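Local coordinates for protein putative thioesterase yhdA (Lactococcus lactis subsp. lactis, PDB 3GEK) that probably acts as a hotdog-fold thioesterase of the PaaI family, hydrolysing acyl-CoA thioesters such as 1,4-dihydroxy-2-naphthoyl-CoA, at residues A51-A56 with I79-L84; I58-A63 with I124-A129; N65-G70 with H107-K112. The protein carries 7 engineered substitutions. One frame throughout, in Å; residues are numbered along the deposited sequence.

Interaction 1: residues A51-A56 with I79-L84. Engineered in segment 79-84: Asn80 (natural residue Ser).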
loop_
_atom_site.group_PDB
_atom_site.type_symbol
_atom_site.label_atom_id
_atom_site.label_comp_id
_atom_site.label_asym_id
_atom_site.label_seq_id
_atom_site.Cartn_x
_atom_site.Cartn_y
_atom_site.Cartn_z
ATOM N N ALA A 51 6.882 -6.824 -14.180
ATOM C CA ALA A 51 7.061 -8.276 -14.221
ATOM C C ALA A 51 7.026 -8.888 -12.817
ATOM O O ALA A 51 6.370 -9.909 -12.605
ATOM C CB ALA A 51 8.359 -8.638 -14.936
ATOM N N SER A 52 7.731 -8.261 -11.872
ATOM C CA SER A 52 7.711 -8.673 -10.464
ATOM C C SER A 52 6.321 -8.544 -9.836
ATOM O O SER A 52 5.877 -9.438 -9.115
ATOM C CB SER A 52 8.729 -7.872 -9.647
ATOM O OG SER A 52 10.051 -8.084 -10.130
ATOM N N LEU A 53 5.648 -7.427 -10.101
ATOM C CA LEU A 53 4.273 -7.224 -9.649
ATOM C C LEU A 53 3.366 -8.330 -10.155
ATOM O O LEU A 53 2.610 -8.918 -9.381
ATOM C CB LEU A 53 3.732 -5.884 -10.145
ATOM C CG LEU A 53 3.860 -4.610 -9.316
ATOM C CD1 LEU A 53 5.090 -4.608 -8.417
ATOM C CD2 LEU A 53 3.873 -3.418 -10.285
ATOM N N ALA A 54 3.450 -8.601 -11.458
ATOM C CA ALA A 54 2.660 -9.640 -12.089
ATOM C C ALA A 54 2.991 -11.020 -11.516
ATOM O O ALA A 54 2.090 -11.825 -11.282
ATOM C CB ALA A 54 2.863 -9.618 -13.590
ATOM N N LEU A 55 4.277 -11.284 -11.281
ATOM C CA LEU A 55 4.714 -12.538 -10.666
ATOM C C LEU A 55 4.058 -12.732 -9.296
ATOM O O LEU A 55 3.605 -13.832 -8.967
ATOM C CB LEU A 55 6.246 -12.570 -10.529
ATOM C CG LEU A 55 6.931 -13.630 -9.655
ATOM C CD1 LEU A 55 6.697 -15.022 -10.185
ATOM C CD2 LEU A 55 8.431 -13.369 -9.536
ATOM N N ALA A 56 4.017 -11.662 -8.506
ATOM C CA ALA A 56 3.443 -11.709 -7.161
ATOM C C ALA A 56 1.949 -11.973 -7.181
ATOM O O ALA A 56 1.466 -12.817 -6.434
ATOM C CB ALA A 56 3.725 -10.431 -6.421
ATOM N N ILE A 79 -2.809 -4.899 -4.094
ATOM C CA ILE A 79 -1.394 -5.190 -4.203
ATOM C C ILE A 79 -0.579 -3.953 -3.817
ATOM O O ILE A 79 -0.833 -2.848 -4.309
ATOM C CB ILE A 79 -1.031 -5.768 -5.622
ATOM C CG1 ILE A 79 0.369 -6.407 -5.645
ATOM C CG2 ILE A 79 -1.239 -4.730 -6.729
ATOM C CD1 ILE A 79 1.505 -5.443 -5.930
ATOM N N ASN A 80 0.371 -4.146 -2.908
ATOM C CA ASN A 80 1.335 -3.105 -2.562
ATOM C C ASN A 80 2.748 -3.646 -2.705
ATOM O O ASN A 80 3.055 -4.727 -2.200
ATOM C CB ASN A 80 1.135 -2.620 -1.122
ATOM C CG ASN A 80 1.994 -1.407 -0.797
ATOM O OD1 ASN A 80 1.632 -0.282 -1.123
ATOM N ND2 ASN A 80 3.128 -1.630 -0.147
ATOM N N ALA A 81 3.607 -2.886 -3.379
ATOM C CA ALA A 81 4.987 -3.297 -3.579
ATOM C C ALA A 81 5.972 -2.188 -3.271
ATOM O O ALA A 81 5.720 -1.018 -3.552
ATOM C CB ALA A 81 5.196 -3.802 -4.996
ATOM N N ASN A 82 7.094 -2.581 -2.684
ATOM C CA ASN A 82 8.234 -1.708 -2.501
ATOM C C ASN A 82 9.415 -2.366 -3.198
ATOM O O ASN A 82 9.767 -3.499 -2.873
ATOM C CB ASN A 82 8.524 -1.509 -1.013
ATOM C CG ASN A 82 7.474 -0.660 -0.324
ATOM O OD1 ASN A 82 7.449 0.562 -0.481
ATOM N ND2 ASN A 82 6.595 -1.305 0.442
ATOM N N HIS A 83 9.988 -1.671 -4.179
ATOM C CA HIS A 83 11.163 -2.152 -4.899
ATOM C C HIS A 83 12.401 -1.662 -4.173
ATOM O O HIS A 83 12.690 -0.463 -4.171
ATOM C CB HIS A 83 11.164 -1.660 -6.351
ATOM C CG HIS A 83 9.958 -2.077 -7.137
ATOM N ND1 HIS A 83 9.598 -3.397 -7.306
ATOM C CD2 HIS A 83 9.040 -1.348 -7.812
ATOM C CE1 HIS A 83 8.503 -3.463 -8.038
ATOM N NE2 HIS A 83 8.143 -2.233 -8.360
ATOM N N LEU A 84 13.115 -2.595 -3.546
ATOM C CA LEU A 84 14.236 -2.269 -2.659
ATOM C C LEU A 84 15.587 -2.184 -3.363
ATOM O O LEU A 84 16.349 -1.243 -3.145
ATOM C CB LEU A 84 14.333 -3.285 -1.510
ATOM C CG LEU A 84 13.252 -3.364 -0.419
ATOM C CD1 LEU A 84 12.385 -2.106 -0.330
ATOM C CD2 LEU A 84 12.396 -4.580 -0.625
#
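Leu53 makes all the close contacts from the helix, meeting Ile79, Ala81 and His83, every second residue of the strand; the first two point at the helix, and His83 reaches it with its ring. Leu53 CD1 lies 3.5 Å from Ala81 CB, and Leu53 CG stands 4.2 Å from Ile79 CD1. Leu53 leaves the helix across the line to the strand, and torsions well off the staggered positions (chi1 -91°, chi2 30°) bring its methyl over.

Helix 49-68 is the central helix of a hotdog fold, and strand 73-83 belongs to the antiparallel sheet wrapped around it; the axes of 51-56 and 79-83 pass 9.9 Å apart, at 136°. Residues 79-82 also pair with a strand of the second subunit, continuing the sheet across the interface as in hotdog dimers.

The remaining contact is between methyl and imidazole. Leu53 CD1 approaches the His83 ring obliquely, 3.6 Å from His83 CE1, and the two side chains cross at about a right angle. The ring's rotation is held by a hydrogen bond between His83 ND1 and Ser122 OG, while His83 NE2 makes a weak one to Glu57 of the second subunit.

Interaction 2: residues I58-A63 with I124-A129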
loop_
_atom_site.group_PDB
_atom_site.type_symbol
_atom_site.label_atom_id
_atom_site.label_comp_id
_atom_site.label_asym_id
_atom_site.label_seq_id
_atom_site.Cartn_x
_atom_site.Cartn_y
_atom_site.Cartn_z
ATOM N N ILE A 58 0.150 -13.277 -9.621
ATOM C CA ILE A 58 -0.126 -14.569 -10.255
ATOM C C ILE A 58 0.167 -15.765 -9.341
ATOM O O ILE A 58 -0.644 -16.692 -9.264
ATOM C CB ILE A 58 0.602 -14.715 -11.624
ATOM C CG1 ILE A 58 -0.005 -13.739 -12.641
ATOM C CG2 ILE A 58 0.510 -16.153 -12.157
ATOM C CD1 ILE A 58 0.839 -13.525 -13.883
ATOM N N THR A 59 1.314 -15.742 -8.658
ATOM C CA THR A 59 1.683 -16.818 -7.733
ATOM C C THR A 59 0.799 -16.844 -6.482
ATOM O O THR A 59 0.474 -17.917 -5.970
ATOM C CB THR A 59 3.169 -16.754 -7.316
ATOM O OG1 THR A 59 3.472 -15.452 -6.793
ATOM C CG2 THR A 59 4.092 -17.072 -8.505
ATOM N N ALA A 60 0.422 -15.663 -5.991
ATOM C CA ALA A 60 -0.496 -15.555 -4.855
ATOM C C ALA A 60 -1.844 -16.178 -5.212
ATOM O O ALA A 60 -2.411 -16.933 -4.423
ATOM C CB ALA A 60 -0.672 -14.099 -4.435
ATOM N N GLY A 61 -2.333 -15.864 -6.411
ATOM C CA GLY A 61 -3.573 -16.429 -6.933
ATOM C C GLY A 61 -3.515 -17.937 -7.105
ATOM O O GLY A 61 -4.487 -18.633 -6.812
HETATM N N MSE A 62 -2.390 -18.431 -7.582
HETATM C CA MSE A 62 -2.177 -19.871 -7.750
HETATM C C MSE A 62 -2.155 -20.581 -6.395
HETATM O O MSE A 62 -2.775 -21.626 -6.231
HETATM C CB MSE A 62 -0.871 -20.147 -8.498
HETATM C CG MSE A 62 -0.810 -19.630 -9.931
HETATM SE SE MSE A 62 0.951 -19.929 -10.739
HETATM C CE MSE A 62 0.786 -21.853 -11.016
ATOM N N ALA A 63 -1.446 -20.002 -5.445
ATOM C CA ALA A 63 -1.348 -20.515 -4.076
ATOM C C ALA A 63 -2.701 -20.543 -3.370
ATOM O O ALA A 63 -3.060 -21.552 -2.759
ATOM C CB ALA A 63 -0.341 -19.693 -3.270
ATOM N N ILE A 124 6.376 -7.452 -1.363
ATOM C CA ILE A 124 5.052 -7.284 -1.951
ATOM C C ILE A 124 3.995 -7.951 -1.079
ATOM O O ILE A 124 4.187 -9.080 -0.602
ATOM C CB ILE A 124 4.997 -7.868 -3.391
ATOM C CG1 ILE A 124 6.069 -7.216 -4.277
ATOM C CG2 ILE A 124 3.586 -7.731 -3.990
ATOM C CD1 ILE A 124 6.026 -7.603 -5.741
ATOM N N THR A 125 2.897 -7.234 -0.854
ATOM C CA THR A 125 1.730 -7.793 -0.180
ATOM C C THR A 125 0.571 -7.865 -1.167
ATOM O O THR A 125 0.285 -6.893 -1.872
ATOM C CB THR A 125 1.325 -6.960 1.061
ATOM O OG1 THR A 125 2.410 -6.950 1.995
ATOM C CG2 THR A 125 0.107 -7.572 1.751
ATOM N N VAL A 126 -0.069 -9.028 -1.230
ATOM C CA VAL A 126 -1.219 -9.233 -2.104
ATOM C C VAL A 126 -2.436 -9.643 -1.288
ATOM O O VAL A 126 -2.370 -10.586 -0.486
ATOM C CB VAL A 126 -0.946 -10.332 -3.181
ATOM C CG1 VAL A 126 -2.175 -10.551 -4.045
ATOM C CG2 VAL A 126 0.254 -9.965 -4.047
ATOM N N VAL A 127 -3.541 -8.933 -1.492
ATOM C CA VAL A 127 -4.826 -9.341 -0.944
ATOM C C VAL A 127 -5.663 -9.947 -2.073
ATOM O O VAL A 127 -5.894 -9.296 -3.093
ATOM C CB VAL A 127 -5.597 -8.155 -0.295
ATOM C CG1 VAL A 127 -6.900 -8.633 0.317
ATOM C CG2 VAL A 127 -4.736 -7.444 0.741
ATOM N N ASN A 128 -6.087 -11.196 -1.890
ATOM C CA ASN A 128 -6.973 -11.867 -2.828
ATOM C C ASN A 128 -8.412 -11.882 -2.305
ATOM O O ASN A 128 -8.647 -12.063 -1.109
ATOM C CB ASN A 128 -6.512 -13.311 -3.073
ATOM C CG ASN A 128 -5.242 -13.407 -3.922
ATOM O OD1 ASN A 128 -4.942 -12.529 -4.738
ATOM N ND2 ASN A 128 -4.501 -14.495 -3.740
ATOM N N ALA A 129 -9.374 -11.692 -3.204
ATOM C CA ALA A 129 -10.776 -11.922 -2.878
ATOM C C ALA A 129 -11.105 -13.378 -3.159
ATOM O O ALA A 129 -10.666 -13.938 -4.167
ATOM C CB ALA A 129 -11.688 -10.999 -3.683
#
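The side-chain amide of Asn128 meets the helix at Ala60 and Gly61 with its nitrogen end. Ala60 CB, 3.9 Å from Asn128 ND2, lies to one side of the amide plane, and Gly61 N, 3.7 Å from the same ND2, lies to the other; neither is stacked over the middle of a face. Asn128 ND2 also comes within 3.3 Å of Ala60 O, while its clear hydrogen bond goes to Ser64 OG, one turn further along the helix. At the other end of the amide, Asn128 OD1 sits 3.5 Å from Val126 CG1, its neighbour two residues back on the same face of the strand. With CG anti to the carbonyl carbon (chi1 -72°), the amide leans off the strand toward the helix, and the Ser64 bond probably fixes which way it is turned.

The apolar half of the contact is a single meeting of small groups. Ala60 CB and Val126 CG1 are 3.9 Å apart, and Ala60 CB is almost as close to Val126 CB, so the alanine methyl rests against the branch point of the valine as well as one of its arms. The short alanine side chain suits the close approach, with the CA atoms of Ala60 and Val126 6.9 Å apart. Ala60 also touches Trp109 of the neighbouring strand 106-115.

The axes of segments 58-63 and 124-129 approach to 9.1 Å at 46°. Strand 120-131 lies between strands 73-83 and 106-115 in the antiparallel sheet, and its inner residues cover the middle of the long helix, the wrapping of sheet around helix that defines the hotdog fold.

Interaction 3: residues N65-G70 with H107-K112. Engineered in segment 65-70: Gly70 (natural residue Ser).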
loop_
_atom_site.group_PDB
_atom_site.type_symbol
_atom_site.label_atom_id
_atom_site.label_comp_id
_atom_site.label_asym_id
_atom_site.label_seq_id
_atom_site.Cartn_x
_atom_site.Cartn_y
_atom_site.Cartn_z
ATOM N N ASN A 65 -5.734 -20.557 -4.767
ATOM C CA ASN A 65 -6.560 -21.565 -5.440
ATOM C C ASN A 65 -6.219 -22.997 -5.031
ATOM O O ASN A 65 -7.116 -23.816 -4.820
ATOM C CB ASN A 65 -6.477 -21.410 -6.964
ATOM C CG ASN A 65 -7.277 -20.227 -7.476
ATOM O OD1 ASN A 65 -8.104 -19.660 -6.763
ATOM N ND2 ASN A 65 -7.038 -19.853 -8.727
ATOM N N ALA A 66 -4.924 -23.282 -4.908
ATOM C CA ALA A 66 -4.442 -24.582 -4.438
ATOM C C ALA A 66 -4.887 -24.907 -3.004
ATOM O O ALA A 66 -5.256 -26.042 -2.714
ATOM C CB ALA A 66 -2.937 -24.649 -4.557
ATOM N N ILE A 67 -4.849 -23.909 -2.120
ATOM C CA ILE A 67 -5.309 -24.049 -0.733
ATOM C C ILE A 67 -6.814 -24.338 -0.663
ATOM O O ILE A 67 -7.251 -25.216 0.083
ATOM C CB ILE A 67 -4.975 -22.784 0.109
ATOM C CG1 ILE A 67 -3.460 -22.648 0.303
ATOM C CG2 ILE A 67 -5.693 -22.808 1.466
ATOM C CD1 ILE A 67 -3.027 -21.302 0.854
ATOM N N GLY A 68 -7.595 -23.593 -1.443
ATOM C CA GLY A 68 -9.045 -23.755 -1.478
ATOM C C GLY A 68 -9.506 -25.029 -2.155
ATOM O O GLY A 68 -10.360 -25.735 -1.625
ATOM N N SER A 69 -8.916 -25.308 -3.320
ATOM C CA SER A 69 -9.236 -26.484 -4.136
ATOM C C SER A 69 -10.745 -26.698 -4.315
ATOM O O SER A 69 -11.381 -27.444 -3.561
ATOM C CB SER A 69 -8.553 -27.743 -3.585
ATOM O OG SER A 69 -8.711 -28.839 -4.472
ATOM N N GLY A 70 -11.311 -26.028 -5.316
ATOM C CA GLY A 70 -12.731 -26.165 -5.638
ATOM C C GLY A 70 -13.675 -25.387 -4.738
ATOM O O GLY A 70 -14.754 -24.977 -5.178
ATOM N N HIS A 107 -7.629 -13.680 1.305
ATOM C CA HIS A 107 -6.292 -14.160 1.665
ATOM C C HIS A 107 -5.328 -12.988 1.604
ATOM O O HIS A 107 -5.364 -12.210 0.652
ATOM C CB HIS A 107 -5.799 -15.267 0.726
ATOM C CG HIS A 107 -6.358 -16.626 1.024
ATOM N ND1 HIS A 107 -6.259 -17.675 0.139
ATOM C CD2 HIS A 107 -7.030 -17.104 2.100
ATOM C CE1 HIS A 107 -6.838 -18.744 0.657
ATOM N NE2 HIS A 107 -7.318 -18.423 1.846
ATOM N N VAL A 108 -4.474 -12.856 2.616
ATOM C CA VAL A 108 -3.433 -11.826 2.602
ATOM C C VAL A 108 -2.070 -12.499 2.587
ATOM O O VAL A 108 -1.695 -13.181 3.550
ATOM C CB VAL A 108 -3.539 -10.853 3.800
ATOM C CG1 VAL A 108 -2.535 -9.721 3.664
ATOM C CG2 VAL A 108 -4.957 -10.294 3.926
ATOM N N TRP A 109 -1.345 -12.323 1.485
ATOM C CA TRP A 109 -0.020 -12.931 1.304
ATOM C C TRP A 109 1.092 -11.918 1.485
ATOM O O TRP A 109 1.017 -10.799 0.966
ATOM C CB TRP A 109 0.118 -13.541 -0.093
ATOM C CG TRP A 109 -0.668 -14.784 -0.305
ATOM C CD1 TRP A 109 -1.903 -14.885 -0.875
ATOM C CD2 TRP A 109 -0.272 -16.119 0.038
ATOM N NE1 TRP A 109 -2.301 -16.202 -0.911
ATOM C CE2 TRP A 109 -1.320 -16.978 -0.353
ATOM C CE3 TRP A 109 0.870 -16.671 0.634
ATOM C CZ2 TRP A 109 -1.268 -18.365 -0.158
ATOM C CZ3 TRP A 109 0.924 -18.051 0.823
ATOM C CH2 TRP A 109 -0.140 -18.880 0.424
ATOM N N GLU A 110 2.125 -12.319 2.217
ATOM C CA GLU A 110 3.360 -11.560 2.304
ATOM C C GLU A 110 4.382 -12.240 1.394
ATOM O O GLU A 110 4.751 -13.401 1.617
ATOM C CB GLU A 110 3.852 -11.533 3.746
ATOM C CG GLU A 110 5.225 -10.919 3.966
ATOM C CD GLU A 110 5.774 -11.274 5.336
ATOM O OE1 GLU A 110 5.306 -10.689 6.340
ATOM O OE2 GLU A 110 6.665 -12.155 5.410
ATOM N N ILE A 111 4.827 -11.513 0.370
ATOM C CA ILE A 111 5.657 -12.090 -0.684
ATOM C C ILE A 111 7.001 -11.374 -0.820
ATOM O O ILE A 111 7.061 -10.160 -1.011
ATOM C CB ILE A 111 4.904 -12.107 -2.044
ATOM C CG1 ILE A 111 3.648 -12.977 -1.941
ATOM C CG2 ILE A 111 5.814 -12.598 -3.183
ATOM C CD1 ILE A 111 2.559 -12.655 -2.961
ATOM N N LYS A 112 8.077 -12.141 -0.723
ATOM C CA LYS A 112 9.412 -11.600 -0.906
ATOM C C LYS A 112 9.985 -12.044 -2.248
ATOM O O LYS A 112 10.037 -13.234 -2.552
ATOM C CB LYS A 112 10.325 -12.011 0.256
ATOM C CG LYS A 112 9.898 -11.423 1.601
ATOM C CD LYS A 112 10.955 -11.640 2.675
ATOM C CE LYS A 112 10.399 -11.378 4.072
ATOM N NZ LYS A 112 9.328 -12.364 4.445
#
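Where Ile67 faces His107, the last turn of helix 49-68 stands well off strand 106-115, with the two CA atoms 10.2 Å apart, so side chains must bridge the distance. Ile67 does so from the helix, Trp109 and His107 from the strand. The side chains of Ile67 and Trp109 point at one another, and Ile67 CD1 meets the indole at its edge, near the ring plane, 3.6 Å from Trp109 CZ2 and 3.8 Å from Trp109 CH2. An extended isoleucine chain (chi2 168°) carries CD1 that far, while its other branch, Ile67 CG2, approaches the His107 ring obliquely, 4.3 Å from His107 CE1. The indole also packs on Ala60 and Ala63, earlier on the same helix.

Both rings touching Ile67 also carry polar nitrogens, and His107 ND1 and Trp109 NE1 each hydrogen-bond Ser64 OG, with His107 NE2 bonded to Asn102. With their nitrogens engaged by other partners, the rings offer Ile67 their C-H groups, apolar in Trp109 and probably more polarised at His107 CE1, which lies between two nitrogens.

In the fold
Interactions 1, 2 and 3 follow one another along helix 49-68, against strands 73-83, 120-131 and 106-115, which are neighbours in the sheet. Interactions 1 and 2 have centres about 11 Å apart and join through the backbone hydrogen bond between O of the engineered Asn80 and Thr125 N, 2.8 Å, and through Ile124, which packs on Ala56 and Ala81. Between interactions 2 and 3 the centres are only about 6 Å apart, and Val126 O accepts a backbone hydrogen bond from Trp109 N at 2.8 Å. Ser64 ties these two further, since Asn128, His107 and Trp109 all hydrogen-bond its hydroxyl. Interaction 1 borders the second subunit, the interface where hotdog thioesterases generally place their active sites.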